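Local coordinates for protein similar to yteR (Bacilus subtilis) (Clostridium acetobutylicum, PDB 4WU0) that probably hydrolyses unsaturated rhamnogalacturonan fragments derived from pectin, as a glycoside hydrolase of family 105, at residues A[13-18]-A[341-346]; A[29-34]-A[47-52]; A[6-11]-A[309-314]; A[247-252]-A[260-265]; A[130-135]-A[203-208]. All coordinates share one frame; numbering follows the deposited sequence.

Contact 1. Residues A[13-18]-A[341-346]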
# COMPACT_ATOMS: atom_id res chain seq x y z
N ILE A 13 15.07 -1.37 13.44
CA ILE A 13 15.27 -0.70 14.71
C ILE A 13 16.75 -0.41 14.93
O ILE A 13 17.14 0.73 15.23
CB ILE A 13 14.64 -1.51 15.87
CG1 ILE A 13 13.12 -1.56 15.66
CG2 ILE A 13 14.98 -0.91 17.21
CD1 ILE A 13 12.38 -2.51 16.58
N ALA A 14 17.60 -1.42 14.72
CA ALA A 14 19.04 -1.27 14.95
C ALA A 14 19.71 -0.31 13.97
O ALA A 14 20.67 0.37 14.33
CB ALA A 14 19.73 -2.65 14.92
N LYS A 15 19.23 -0.28 12.72
CA LYS A 15 19.82 0.58 11.70
C LYS A 15 19.26 2.00 11.80
O LYS A 15 19.66 2.90 11.07
CB LYS A 15 19.58 -0.01 10.30
CG LYS A 15 20.36 -1.32 10.03
CD LYS A 15 19.92 -1.98 8.71
CE LYS A 15 20.50 -3.36 8.50
NZ LYS A 15 21.95 -3.35 8.23
N ASN A 16 18.32 2.18 12.73
CA ASN A 16 17.64 3.46 12.96
C ASN A 16 17.12 4.11 11.69
O ASN A 16 17.37 5.28 11.40
CB ASN A 16 18.53 4.43 13.75
CG ASN A 16 17.73 5.51 14.45
OD1 ASN A 16 16.57 5.29 14.85
ND2 ASN A 16 18.32 6.70 14.59
N ILE A 17 16.39 3.33 10.91
CA ILE A 17 15.78 3.82 9.69
C ILE A 17 14.86 4.99 10.03
O ILE A 17 14.10 4.93 10.99
CB ILE A 17 14.98 2.69 9.02
CG1 ILE A 17 15.88 1.50 8.69
CG2 ILE A 17 14.28 3.17 7.77
CD1 ILE A 17 17.06 1.81 7.83
N THR A 18 14.95 6.06 9.25
CA THR A 18 14.18 7.26 9.49
C THR A 18 12.69 7.02 9.25
O THR A 18 12.27 6.64 8.15
CB THR A 18 14.64 8.41 8.58
OG1 THR A 18 16.05 8.61 8.71
CG2 THR A 18 13.93 9.70 8.92
N VAL A 341 16.68 2.32 -4.24
CA VAL A 341 17.33 2.41 -2.95
C VAL A 341 17.15 1.18 -2.08
O VAL A 341 16.31 0.32 -2.37
CB VAL A 341 16.83 3.66 -2.18
CG1 VAL A 341 17.17 4.93 -2.95
CG2 VAL A 341 15.35 3.61 -1.94
N SER A 342 17.96 1.12 -1.02
CA SER A 342 17.83 0.08 -0.00
C SER A 342 17.20 0.64 1.29
O SER A 342 17.30 1.84 1.58
CB SER A 342 19.18 -0.53 0.30
OG SER A 342 20.05 0.45 0.88
N ASN A 343 16.56 -0.26 2.05
CA ASN A 343 16.05 0.06 3.38
C ASN A 343 15.12 1.27 3.41
O ASN A 343 15.17 2.08 4.32
CB ASN A 343 17.19 0.18 4.38
CG ASN A 343 17.90 -1.14 4.57
OD1 ASN A 343 17.35 -2.20 4.26
ND2 ASN A 343 19.12 -1.09 5.07
N GLU A 344 14.28 1.34 2.39
CA GLU A 344 13.26 2.36 2.25
C GLU A 344 11.93 1.81 2.77
O GLU A 344 11.49 0.75 2.34
CB GLU A 344 13.17 2.77 0.78
CG GLU A 344 11.86 3.39 0.32
CD GLU A 344 11.48 4.60 1.10
OE1 GLU A 344 12.39 5.38 1.48
OE2 GLU A 344 10.26 4.78 1.33
N PRO A 345 11.28 2.54 3.67
CA PRO A 345 10.01 2.10 4.24
C PRO A 345 8.91 1.67 3.27
O PRO A 345 8.12 0.78 3.63
CB PRO A 345 9.60 3.30 5.10
CG PRO A 345 10.89 3.83 5.58
CD PRO A 345 11.79 3.73 4.39
N LYS A 346 8.84 2.24 2.07
CA LYS A 346 7.85 1.81 1.10
C LYS A 346 8.04 0.34 0.71
O LYS A 346 7.08 -0.33 0.33
CB LYS A 346 7.88 2.69 -0.14
CG LYS A 346 7.45 4.13 0.10
CD LYS A 346 7.69 4.98 -1.13
CE LYS A 346 7.86 6.46 -0.80
NZ LYS A 346 9.23 6.75 -0.40
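Asn343 and Ile17 bury the most surface here, and their side chains cross at about a right angle. Both branches of the isoleucine take part: Ile17 CD1 lies 3.8 Å from Asn343 CB, while Ile17 CG2 sits 3.7 Å from the backbone oxygen Asn343 O. A chi1 of -59° makes this possible, setting CG1 opposite the carbonyl carbon and CG2 opposite the backbone N. The amide of Asn343 looks to the sheet for its partners, bonding to Leu313 N and Asn312 OD1, and Lys15 CD passes 3.8 Å from Asn343 ND2. In what is, by family, probably an (alpha/alpha)6 barrel, this joins the first helix to the last. Helix 4-14 closes in a Schellman motif at Asn16, and the loop that follows meets the start of helix 345-360. Pro345, in the first turn of that helix, offers its ring to the loop, with Pro345 CG 4.1 Å from Ile17 CG2. Just before it, Glu344 is the N-cap. Its OE2 accepts from Lys346 N at 3.0 Å and forms a salt bridge with Lys346 NZ at 2.8 Å, the two nitrogens arriving from opposite faces of the carboxylate.

Contact 2. Residues A[29-34]-A[47-52]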
# COMPACT_ATOMS: atom_id res chain seq x y z
N LEU A 29 2.99 2.52 7.41
CA LEU A 29 3.04 1.21 6.76
C LEU A 29 4.11 0.29 7.39
O LEU A 29 3.87 -0.89 7.65
CB LEU A 29 3.33 1.40 5.27
CG LEU A 29 3.65 0.20 4.40
CD1 LEU A 29 2.53 -0.83 4.36
CD2 LEU A 29 3.95 0.69 3.00
N THR A 30 5.29 0.85 7.63
CA THR A 30 6.38 0.09 8.23
C THR A 30 6.02 -0.26 9.67
O THR A 30 6.26 -1.38 10.13
CB THR A 30 7.69 0.89 8.15
OG1 THR A 30 8.07 1.02 6.78
CG2 THR A 30 8.82 0.20 8.90
N LEU A 31 5.41 0.68 10.40
CA LEU A 31 4.98 0.39 11.74
C LEU A 31 3.88 -0.68 11.79
O LEU A 31 3.83 -1.47 12.75
CB LEU A 31 4.52 1.67 12.46
CG LEU A 31 5.61 2.71 12.70
CD1 LEU A 31 5.01 3.93 13.39
CD2 LEU A 31 6.76 2.15 13.53
N ASP A 32 3.01 -0.69 10.79
CA ASP A 32 1.96 -1.71 10.68
C ASP A 32 2.62 -3.10 10.56
O ASP A 32 2.11 -4.08 11.09
CB ASP A 32 1.06 -1.44 9.46
CG ASP A 32 0.10 -0.23 9.64
OD1 ASP A 32 -0.24 0.10 10.79
OD2 ASP A 32 -0.35 0.38 8.62
N GLY A 33 3.74 -3.19 9.85
CA GLY A 33 4.50 -4.43 9.78
C GLY A 33 5.12 -4.79 11.12
O GLY A 33 5.09 -5.94 11.56
N ILE A 34 5.69 -3.80 11.80
CA ILE A 34 6.28 -4.04 13.11
C ILE A 34 5.20 -4.47 14.12
O ILE A 34 5.45 -5.26 15.02
CB ILE A 34 7.11 -2.82 13.58
CG1 ILE A 34 8.32 -2.66 12.66
CG2 ILE A 34 7.56 -3.00 15.03
CD1 ILE A 34 9.14 -1.41 12.89
N LEU A 47 6.24 -2.86 20.45
CA LEU A 47 5.19 -1.89 20.74
C LEU A 47 5.82 -0.57 21.16
O LEU A 47 5.42 0.51 20.70
CB LEU A 47 4.24 -2.40 21.83
CG LEU A 47 3.17 -1.42 22.28
CD1 LEU A 47 2.31 -1.02 21.09
CD2 LEU A 47 2.31 -2.01 23.41
N ASP A 48 6.83 -0.65 22.01
CA ASP A 48 7.50 0.57 22.47
C ASP A 48 8.12 1.36 21.33
O ASP A 48 8.06 2.58 21.32
CB ASP A 48 8.56 0.24 23.52
CG ASP A 48 7.96 -0.21 24.84
OD1 ASP A 48 6.79 0.12 25.10
OD2 ASP A 48 8.68 -0.89 25.60
N PHE A 49 8.70 0.66 20.35
CA PHE A 49 9.24 1.31 19.16
C PHE A 49 8.17 2.04 18.38
O PHE A 49 8.38 3.14 17.90
CB PHE A 49 9.94 0.30 18.25
CG PHE A 49 10.56 0.92 17.03
CD1 PHE A 49 11.73 1.64 17.14
CD2 PHE A 49 9.97 0.78 15.79
CE1 PHE A 49 12.32 2.21 16.04
CE2 PHE A 49 10.56 1.35 14.66
CZ PHE A 49 11.74 2.08 14.81
N ILE A 50 7.02 1.40 18.24
CA ILE A 50 5.90 2.02 17.53
C ILE A 50 5.43 3.27 18.26
O ILE A 50 5.25 4.31 17.65
CB ILE A 50 4.75 1.02 17.37
CG1 ILE A 50 5.20 -0.13 16.47
CG2 ILE A 50 3.54 1.69 16.74
CD1 ILE A 50 4.26 -1.31 16.50
N ILE A 51 5.28 3.16 19.58
CA ILE A 51 4.83 4.28 20.37
C ILE A 51 5.80 5.45 20.24
O ILE A 51 5.39 6.60 20.00
CB ILE A 51 4.67 3.86 21.85
CG1 ILE A 51 3.49 2.89 21.99
CG2 ILE A 51 4.49 5.07 22.75
CD1 ILE A 51 3.38 2.21 23.36
N LYS A 52 7.09 5.17 20.41
CA LYS A 52 8.12 6.20 20.39
C LYS A 52 8.16 6.90 19.04
O LYS A 52 8.28 8.12 18.97
CB LYS A 52 9.49 5.61 20.73
CG LYS A 52 10.68 6.48 20.31
CD LYS A 52 12.01 5.83 20.67
CE LYS A 52 12.31 4.59 19.83
NZ LYS A 52 12.77 4.95 18.47
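Phe49 is the first residue of 47-52 to reach across to helix 25-41, and it does so through CD2 and CE2 of its ring. Ile34 CD1 lies 3.6 Å from Phe49 CE2 and is almost as near to CD2 of the same ring. Leu31 CD2 approaches the same region, 4.0 Å from Phe49 CE2. Both aliphatic side chains cross the phenylalanine at about a right angle, and both methyls meet the ring obliquely. The torsion of Phe49 accounts for its reach: CG stands anti to the backbone N (chi1 -178°), which swings the ring toward the other helix. Ile13 of helix 4-14 also packs on this ring, so the phenylalanine serves two helix contacts at once. The two segments belong to consecutive helices, 25-41 and 44-54, joined by a very short turn into an antiparallel helical hairpin of the kind from which (alpha/alpha)6 barrels are built. Their local axes come within 9.9 Å, with N-to-C directions 160° apart. Next in sequence, Ile50 sends its longer branch between the residues Leu31 and Ile34, which lie about one turn apart. Ile50 CG1 is 4.0 Å from Leu31 CD2 and equally 4.0 Å from Ile34 CG2, the side chains sliding past one another in opposite directions. Its terminal methyl, Ile50 CD1, ends 3.8 Å from the backbone oxygen Leu31 O. Ile51, which follows, turns instead to Leu86 on helix 80-90.

Contact 3. Residues A[6-11]-A[309-314]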
# COMPACT_ATOMS: atom_id res chain seq x y z
N LYS A 6 10.67 -10.88 12.18
CA LYS A 6 11.41 -10.41 13.35
C LYS A 6 12.81 -9.93 12.97
O LYS A 6 13.28 -8.90 13.45
CB LYS A 6 11.51 -11.50 14.41
CG LYS A 6 12.34 -11.10 15.62
CD LYS A 6 12.38 -12.22 16.67
CE LYS A 6 13.15 -11.79 17.90
NZ LYS A 6 13.17 -12.88 18.92
N LEU A 7 13.49 -10.67 12.11
CA LEU A 7 14.82 -10.30 11.71
C LEU A 7 14.81 -8.92 11.04
O LEU A 7 15.66 -8.09 11.30
CB LEU A 7 15.44 -11.35 10.78
CG LEU A 7 16.87 -11.09 10.30
CD1 LEU A 7 17.85 -10.90 11.46
CD2 LEU A 7 17.35 -12.19 9.36
N MET A 8 13.85 -8.68 10.16
CA MET A 8 13.75 -7.38 9.53
C MET A 8 13.37 -6.28 10.51
O MET A 8 13.89 -5.17 10.44
CB MET A 8 12.76 -7.40 8.38
CG MET A 8 12.68 -6.09 7.66
SD MET A 8 14.30 -5.55 7.05
CE MET A 8 14.19 -6.36 5.50
N ALA A 9 12.41 -6.56 11.39
CA ALA A 9 12.03 -5.59 12.41
C ALA A 9 13.24 -5.19 13.25
O ALA A 9 13.49 -4.01 13.49
CB ALA A 9 10.92 -6.15 13.32
N ASP A 10 14.02 -6.18 13.66
CA ASP A 10 15.21 -5.92 14.46
C ASP A 10 16.23 -5.11 13.64
O ASP A 10 16.92 -4.26 14.18
CB ASP A 10 15.83 -7.22 14.96
CG ASP A 10 15.03 -7.86 16.07
OD1 ASP A 10 14.21 -7.12 16.69
OD2 ASP A 10 15.20 -9.09 16.32
N SER A 11 16.30 -5.38 12.34
CA SER A 11 17.21 -4.63 11.47
C SER A 11 16.80 -3.17 11.34
O SER A 11 17.64 -2.27 11.39
CB SER A 11 17.27 -5.27 10.08
OG SER A 11 17.77 -6.58 10.14
N GLY A 309 24.94 -9.46 11.00
CA GLY A 309 23.90 -10.48 10.99
C GLY A 309 22.50 -9.93 10.80
O GLY A 309 21.53 -10.70 10.81
N LEU A 310 22.39 -8.62 10.63
CA LEU A 310 21.14 -7.98 10.26
C LEU A 310 21.00 -8.05 8.73
O LEU A 310 21.85 -8.62 8.04
CB LEU A 310 21.10 -6.54 10.78
CG LEU A 310 21.20 -6.37 12.31
CD1 LEU A 310 21.18 -4.88 12.68
CD2 LEU A 310 20.10 -7.11 13.04
N ILE A 311 19.89 -7.54 8.21
CA ILE A 311 19.60 -7.63 6.78
C ILE A 311 19.21 -6.30 6.17
O ILE A 311 18.58 -5.45 6.83
CB ILE A 311 18.49 -8.67 6.45
CG1 ILE A 311 17.23 -8.40 7.27
CG2 ILE A 311 19.04 -10.10 6.67
CD1 ILE A 311 16.11 -9.36 7.02
N ASN A 312 19.58 -6.13 4.90
CA ASN A 312 19.11 -5.04 4.06
C ASN A 312 18.09 -5.52 3.06
O ASN A 312 18.17 -6.63 2.56
CB ASN A 312 20.26 -4.45 3.22
CG ASN A 312 21.28 -3.72 4.03
OD1 ASN A 312 21.05 -3.32 5.18
ND2 ASN A 312 22.44 -3.52 3.42
N LEU A 313 17.11 -4.68 2.79
CA LEU A 313 16.21 -4.90 1.67
C LEU A 313 16.61 -3.96 0.54
O LEU A 313 16.62 -2.76 0.70
CB LEU A 313 14.76 -4.64 2.06
CG LEU A 313 13.70 -4.89 0.98
CD1 LEU A 313 13.58 -6.34 0.63
CD2 LEU A 313 12.34 -4.35 1.44
N ASN A 314 16.94 -4.54 -0.61
CA ASN A 314 17.44 -3.78 -1.74
C ASN A 314 16.42 -3.66 -2.87
O ASN A 314 15.43 -4.38 -2.90
CB ASN A 314 18.67 -4.51 -2.30
CG ASN A 314 19.80 -4.66 -1.27
OD1 ASN A 314 20.16 -5.78 -0.86
ND2 ASN A 314 20.39 -3.56 -0.93
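Ile311 forms the apolar centre, gripped by two consecutive residues of helix 6-11. Its methyl Ile311 CD1 lies 3.8 Å from Leu7 CG and 3.9 Å from Met8 CE, while on its other branch Ile311 CG2 meets Leu7 CD2 at 3.8 Å. The first torsion, chi1 54°, places CG1 between the backbone N and the carbonyl carbon, and from there the ethyl branch extends toward the helix. Met8 bends at chi2 and chi3, and the fold in its chain lets the terminal methyl serve two strand residues: Met8 CE is also 3.9 Å from Leu313 CB. Leu348, Phe351 and Leu352 of helix 345-360 pack on Met8 as well, and Ile303 of the neighbouring strand covers Met8, Ile311 and Leu313. In fold terms, the first helix of the chain lies across the middle strand of a small antiparallel sheet, ordered 303-305, 311-317, 340-341. The local helix and strand axes are perpendicular, at 90°. Farther out, Leu310 packs its CB beside the serine hydroxyl, with Ser11 OG to Leu310 CB at 3.4 Å. That hydroxyl makes the polar edge. Ser11 OG accepts a nearly straight bond from Ile311 N (3.0 Å, 167° at the hydrogen) and in turn donates to Leu7 O at 2.8 Å. Leu7 O also takes Ser11 N, the two donors approaching from opposite faces of its carbonyl plane.

Contact 4. Residues A[247-252]-A[260-265]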
# COMPACT_ATOMS: atom_id res chain seq x y z
N VAL A 247 9.43 -12.98 -9.10
CA VAL A 247 8.98 -11.69 -8.63
C VAL A 247 8.61 -10.79 -9.82
O VAL A 247 8.41 -11.30 -10.95
CB VAL A 247 9.97 -11.06 -7.61
CG1 VAL A 247 10.25 -12.08 -6.47
CG2 VAL A 247 11.28 -10.62 -8.25
N TRP A 248 8.45 -9.49 -9.56
CA TRP A 248 7.85 -8.58 -10.52
C TRP A 248 8.72 -7.37 -10.85
O TRP A 248 9.51 -6.92 -10.03
CB TRP A 248 6.47 -8.12 -10.01
CG TRP A 248 5.43 -9.20 -10.14
CD1 TRP A 248 4.58 -9.38 -11.18
CD2 TRP A 248 5.15 -10.25 -9.20
NE1 TRP A 248 3.80 -10.48 -10.96
CE2 TRP A 248 4.13 -11.04 -9.76
CE3 TRP A 248 5.67 -10.61 -7.95
CZ2 TRP A 248 3.59 -12.18 -9.11
CZ3 TRP A 248 5.16 -11.74 -7.31
CH2 TRP A 248 4.14 -12.51 -7.90
N TYR A 249 8.54 -6.87 -12.07
CA TYR A 249 9.26 -5.71 -12.57
C TYR A 249 8.64 -4.38 -12.21
O TYR A 249 7.42 -4.28 -11.98
CB TYR A 249 9.35 -5.77 -14.09
CG TYR A 249 10.31 -6.80 -14.60
CD1 TYR A 249 11.65 -6.49 -14.75
CD2 TYR A 249 9.87 -8.09 -14.93
CE1 TYR A 249 12.53 -7.43 -15.22
CE2 TYR A 249 10.76 -9.02 -15.40
CZ TYR A 249 12.08 -8.69 -15.52
OH TYR A 249 12.98 -9.62 -15.99
N GLN A 250 9.48 -3.35 -12.16
CA GLN A 250 9.04 -1.96 -12.01
C GLN A 250 7.96 -1.57 -13.02
O GLN A 250 6.92 -1.03 -12.64
CB GLN A 250 10.27 -1.05 -12.16
CG GLN A 250 10.03 0.42 -12.35
CD GLN A 250 9.77 1.15 -11.04
OE1 GLN A 250 9.32 0.54 -10.06
NE2 GLN A 250 9.99 2.46 -11.02
N VAL A 251 8.20 -1.83 -14.31
CA VAL A 251 7.17 -1.68 -15.33
C VAL A 251 6.71 -3.12 -15.67
O VAL A 251 7.42 -3.89 -16.30
CB VAL A 251 7.65 -0.93 -16.57
CG1 VAL A 251 6.50 -0.77 -17.58
CG2 VAL A 251 8.19 0.43 -16.18
N LEU A 252 5.53 -3.47 -15.16
CA LEU A 252 5.16 -4.88 -14.96
C LEU A 252 5.21 -5.77 -16.19
O LEU A 252 5.62 -6.94 -16.10
CB LEU A 252 3.75 -4.96 -14.37
CG LEU A 252 3.66 -4.58 -12.90
CD1 LEU A 252 2.21 -4.29 -12.47
CD2 LEU A 252 4.25 -5.67 -12.04
N ASN A 260 14.55 -1.88 -17.42
CA ASN A 260 13.57 -2.37 -16.44
C ASN A 260 14.31 -3.21 -15.42
O ASN A 260 15.42 -3.68 -15.68
CB ASN A 260 12.49 -3.21 -17.14
CG ASN A 260 11.15 -3.18 -16.42
OD1 ASN A 260 11.02 -2.70 -15.29
ND2 ASN A 260 10.13 -3.70 -17.09
N TYR A 261 13.68 -3.42 -14.26
CA TYR A 261 14.33 -4.12 -13.15
C TYR A 261 13.29 -4.73 -12.24
O TYR A 261 12.17 -4.21 -12.12
CB TYR A 261 15.25 -3.17 -12.38
CG TYR A 261 14.57 -2.00 -11.70
CD1 TYR A 261 14.29 -0.83 -12.39
CD2 TYR A 261 14.23 -2.07 -10.35
CE1 TYR A 261 13.69 0.24 -11.76
CE2 TYR A 261 13.65 -1.02 -9.71
CZ TYR A 261 13.37 0.14 -10.41
OH TYR A 261 12.77 1.19 -9.77
N LEU A 262 13.68 -5.82 -11.59
CA LEU A 262 12.85 -6.45 -10.58
C LEU A 262 12.83 -5.54 -9.37
O LEU A 262 13.88 -5.14 -8.86
CB LEU A 262 13.44 -7.84 -10.22
CG LEU A 262 13.58 -8.81 -11.39
CD1 LEU A 262 14.30 -10.07 -10.95
CD2 LEU A 262 12.22 -9.16 -11.96
N GLU A 263 11.63 -5.19 -8.92
CA GLU A 263 11.47 -4.13 -7.92
C GLU A 263 10.82 -4.68 -6.65
O GLU A 263 9.81 -5.41 -6.69
CB GLU A 263 10.70 -2.95 -8.53
CG GLU A 263 10.73 -1.68 -7.70
CD GLU A 263 9.77 -1.67 -6.53
OE1 GLU A 263 8.67 -2.22 -6.68
OE2 GLU A 263 10.09 -1.08 -5.45
N ALA A 264 11.40 -4.33 -5.51
CA ALA A 264 11.11 -5.02 -4.25
C ALA A 264 9.81 -4.63 -3.59
O ALA A 264 9.15 -5.48 -2.96
CB ALA A 264 12.26 -4.80 -3.27
N SER A 265 9.44 -3.35 -3.64
CA SER A 265 8.26 -2.94 -2.91
C SER A 265 6.99 -3.48 -3.56
O SER A 265 6.16 -4.08 -2.88
CB SER A 265 8.22 -1.42 -2.70
OG SER A 265 7.96 -0.72 -3.90
O HOH W 1 7.26 -1.07 -8.86
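A single antiparallel beta bridge, with Tyr249 and Leu262 as its non-hydrogen-bonded pair, fastens the connection between helices 223-240 and 264-279 of the barrel. The bridge rests on two backbone bonds, Glu263 N to Trp248 O at 3.0 Å and Gln250 N to Tyr261 O at 2.8 Å. Beyond it, Asn260 joins the two parts with both ends of its amide: OD1 accepts from Val251 N at 3.1 Å, and ND2 donates to a lone pair of Val251 O at 2.8 Å, the acceptor lying in the plane of the Asn260 amide. These two bonds to Val251 fix the rotation of the amide; OD1 also accepts from Tyr261 N. Two CH-pi contacts flank the backbone. Leu262 CD2 stands over the centre of the Tyr249 ring, 3.6 Å from its centroid and 9° off the normal; Gln250 CB covers a face of Tyr261, displaced toward the rim. Gln250 NE2 continues to Tyr335 O. Glu263 is the N-cap of helix 264-279, its OE2 accepting from Ser265 N and, through the syn lone pair, from Ser265 OG. A water donates to both Gln250 OE1 at 2.9 Å and Glu263 OE1 at 2.8 Å.

Contact 5. Residues A[130-135]-A[203-208]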
# COMPACT_ATOMS: atom_id res chain seq x y z
N ASP A 130 -2.45 4.24 -5.81
CA ASP A 130 -1.88 4.41 -4.48
C ASP A 130 -2.95 4.85 -3.47
O ASP A 130 -2.94 4.39 -2.34
CB ASP A 130 -0.76 5.49 -4.43
CG ASP A 130 0.26 5.38 -5.55
OD1 ASP A 130 -0.11 5.15 -6.70
OD2 ASP A 130 1.47 5.58 -5.26
N GLY A 131 -3.83 5.77 -3.87
CA GLY A 131 -4.80 6.36 -2.97
C GLY A 131 -5.83 5.42 -2.40
O GLY A 131 -6.38 5.67 -1.34
N LEU A 132 -6.13 4.35 -3.13
CA LEU A 132 -7.08 3.37 -2.63
C LEU A 132 -6.57 2.71 -1.37
O LEU A 132 -7.35 2.33 -0.52
CB LEU A 132 -7.38 2.31 -3.70
CG LEU A 132 -8.46 2.72 -4.71
CD1 LEU A 132 -9.81 2.82 -4.03
CD2 LEU A 132 -8.11 4.02 -5.43
N TYR A 133 -5.25 2.57 -1.25
CA TYR A 133 -4.66 1.99 -0.05
C TYR A 133 -4.61 3.02 1.06
O TYR A 133 -4.90 2.69 2.21
CB TYR A 133 -3.23 1.50 -0.33
CG TYR A 133 -2.60 0.81 0.85
CD1 TYR A 133 -3.00 -0.47 1.21
CD2 TYR A 133 -1.64 1.43 1.62
CE1 TYR A 133 -2.43 -1.09 2.27
CE2 TYR A 133 -1.06 0.80 2.69
CZ TYR A 133 -1.44 -0.46 3.01
OH TYR A 133 -0.84 -1.12 4.08
N MET A 134 -4.24 4.26 0.73
CA MET A 134 -4.06 5.29 1.76
C MET A 134 -5.37 5.76 2.37
O MET A 134 -5.44 6.10 3.56
CB MET A 134 -3.35 6.52 1.20
CG MET A 134 -2.15 6.23 0.32
SD MET A 134 -0.90 5.27 1.14
CE MET A 134 0.18 4.94 -0.27
N GLY A 135 -6.39 5.85 1.52
CA GLY A 135 -7.62 6.55 1.85
C GLY A 135 -8.77 5.61 2.10
O GLY A 135 -9.14 5.41 3.23
N GLY A 203 0.58 -3.08 -6.56
CA GLY A 203 0.75 -3.57 -5.20
C GLY A 203 -0.18 -2.84 -4.22
O GLY A 203 -0.82 -3.47 -3.39
N TRP A 204 -0.25 -1.52 -4.31
CA TRP A 204 -1.15 -0.76 -3.45
C TRP A 204 -2.58 -1.25 -3.60
O TRP A 204 -3.29 -1.45 -2.62
CB TRP A 204 -1.13 0.72 -3.79
CG TRP A 204 0.14 1.51 -3.43
CD1 TRP A 204 0.82 2.37 -4.25
CD2 TRP A 204 0.83 1.54 -2.17
NE1 TRP A 204 1.87 2.93 -3.58
CE2 TRP A 204 1.91 2.43 -2.31
CE3 TRP A 204 0.65 0.91 -0.93
CZ2 TRP A 204 2.81 2.69 -1.29
CZ3 TRP A 204 1.54 1.19 0.08
CH2 TRP A 204 2.60 2.08 -0.10
N TYR A 205 -3.00 -1.43 -4.84
CA TYR A 205 -4.39 -1.78 -5.10
C TYR A 205 -4.72 -3.18 -4.58
O TYR A 205 -5.79 -3.39 -3.99
CB TYR A 205 -4.74 -1.65 -6.59
CG TYR A 205 -6.21 -1.73 -6.89
CD1 TYR A 205 -7.08 -0.72 -6.49
CD2 TYR A 205 -6.74 -2.79 -7.60
CE1 TYR A 205 -8.45 -0.78 -6.77
CE2 TYR A 205 -8.09 -2.84 -7.90
CZ TYR A 205 -8.94 -1.85 -7.48
OH TYR A 205 -10.27 -1.92 -7.75
N VAL A 206 -3.84 -4.16 -4.81
CA VAL A 206 -4.13 -5.50 -4.28
C VAL A 206 -4.06 -5.58 -2.75
O VAL A 206 -4.87 -6.27 -2.12
CB VAL A 206 -3.34 -6.64 -4.97
CG1 VAL A 206 -3.74 -6.73 -6.42
CG2 VAL A 206 -1.85 -6.49 -4.83
N MET A 207 -3.13 -4.85 -2.13
CA MET A 207 -3.15 -4.77 -0.67
C MET A 207 -4.43 -4.12 -0.18
O MET A 207 -5.02 -4.58 0.80
CB MET A 207 -1.99 -3.97 -0.12
CG MET A 207 -1.93 -4.05 1.34
SD MET A 207 -0.45 -3.24 1.91
CE MET A 207 0.67 -4.21 1.04
N ALA A 208 -4.82 -3.04 -0.84
CA ALA A 208 -6.02 -2.31 -0.48
C ALA A 208 -7.24 -3.21 -0.53
O ALA A 208 -8.08 -3.18 0.36
CB ALA A 208 -6.22 -1.11 -1.38
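Met134 lays its terminal methyl over the indole of Trp204, a CH-pi contact in which Met134 CE stands 3.6 Å from the centroid of the six-membered ring and 11° off the normal. The sulfur lies farther out above the same face, which makes the pair a Met-aromatic contact too. Met134 reaches this place by a bend at chi2. Trp204 meets Tyr133 as well. Their rings are near parallel, with planes 29° apart, but slid so far that they barely overlap, and the touch falls at the rims, where Tyr133 CD2 lies 3.5 Å from Trp204 CE3. Met207 also packs obliquely against the Tyr133 ring; its modelled approach is too short for its distances to be trusted. The local axes of 130-135 and 203-208, on helices 129-146 and 199-215, run in broadly the same sense with their directions 38° apart, and the contact lies close to the centre of the chain. This is consistent with neighbouring helices in the inner ring of an (alpha/alpha)6 barrel. These axes approach to 7.5 Å, eased by the small side chain of Ala208. Ala208 CB sits 3.7 Å from Tyr133 CA and 3.7 Å from the backbone oxygen Leu132 O. Helix 129-146 widens here into a pi-type turn at 132-135, and Leu132 O takes the hydroxyl of Thr137. Leu132 and Tyr205 also lie side by side, pointing the same way, with Leu132 CG at the ring edge, 4.1 Å from Tyr205 CE1. The phenol of Tyr205 continues to Phe159 O of helix 152-166.

Contacts 2 and 5 are the buried helix pairs. Contact 2 is aliphatic with one phenylalanine and antiparallel, whereas contact 5, nearest the centre of the chain, is rich in aromatic and methionine groups, with its helices running in the same general direction. The two meet where Leu29 packs on Tyr133 and Trp204. Contact 1 lies at the surface and contact 3 is partly buried; they share the sheet, with Asn343 N hydrogen-bonded to Leu313 O, and both bring helix 4-14 against the C-terminal part of the chain. Contact 4 has the most hydrogen bonds across its segments, four, and joins stretches that are largely loop; it touches contact 3 through Ala264 and Asn314.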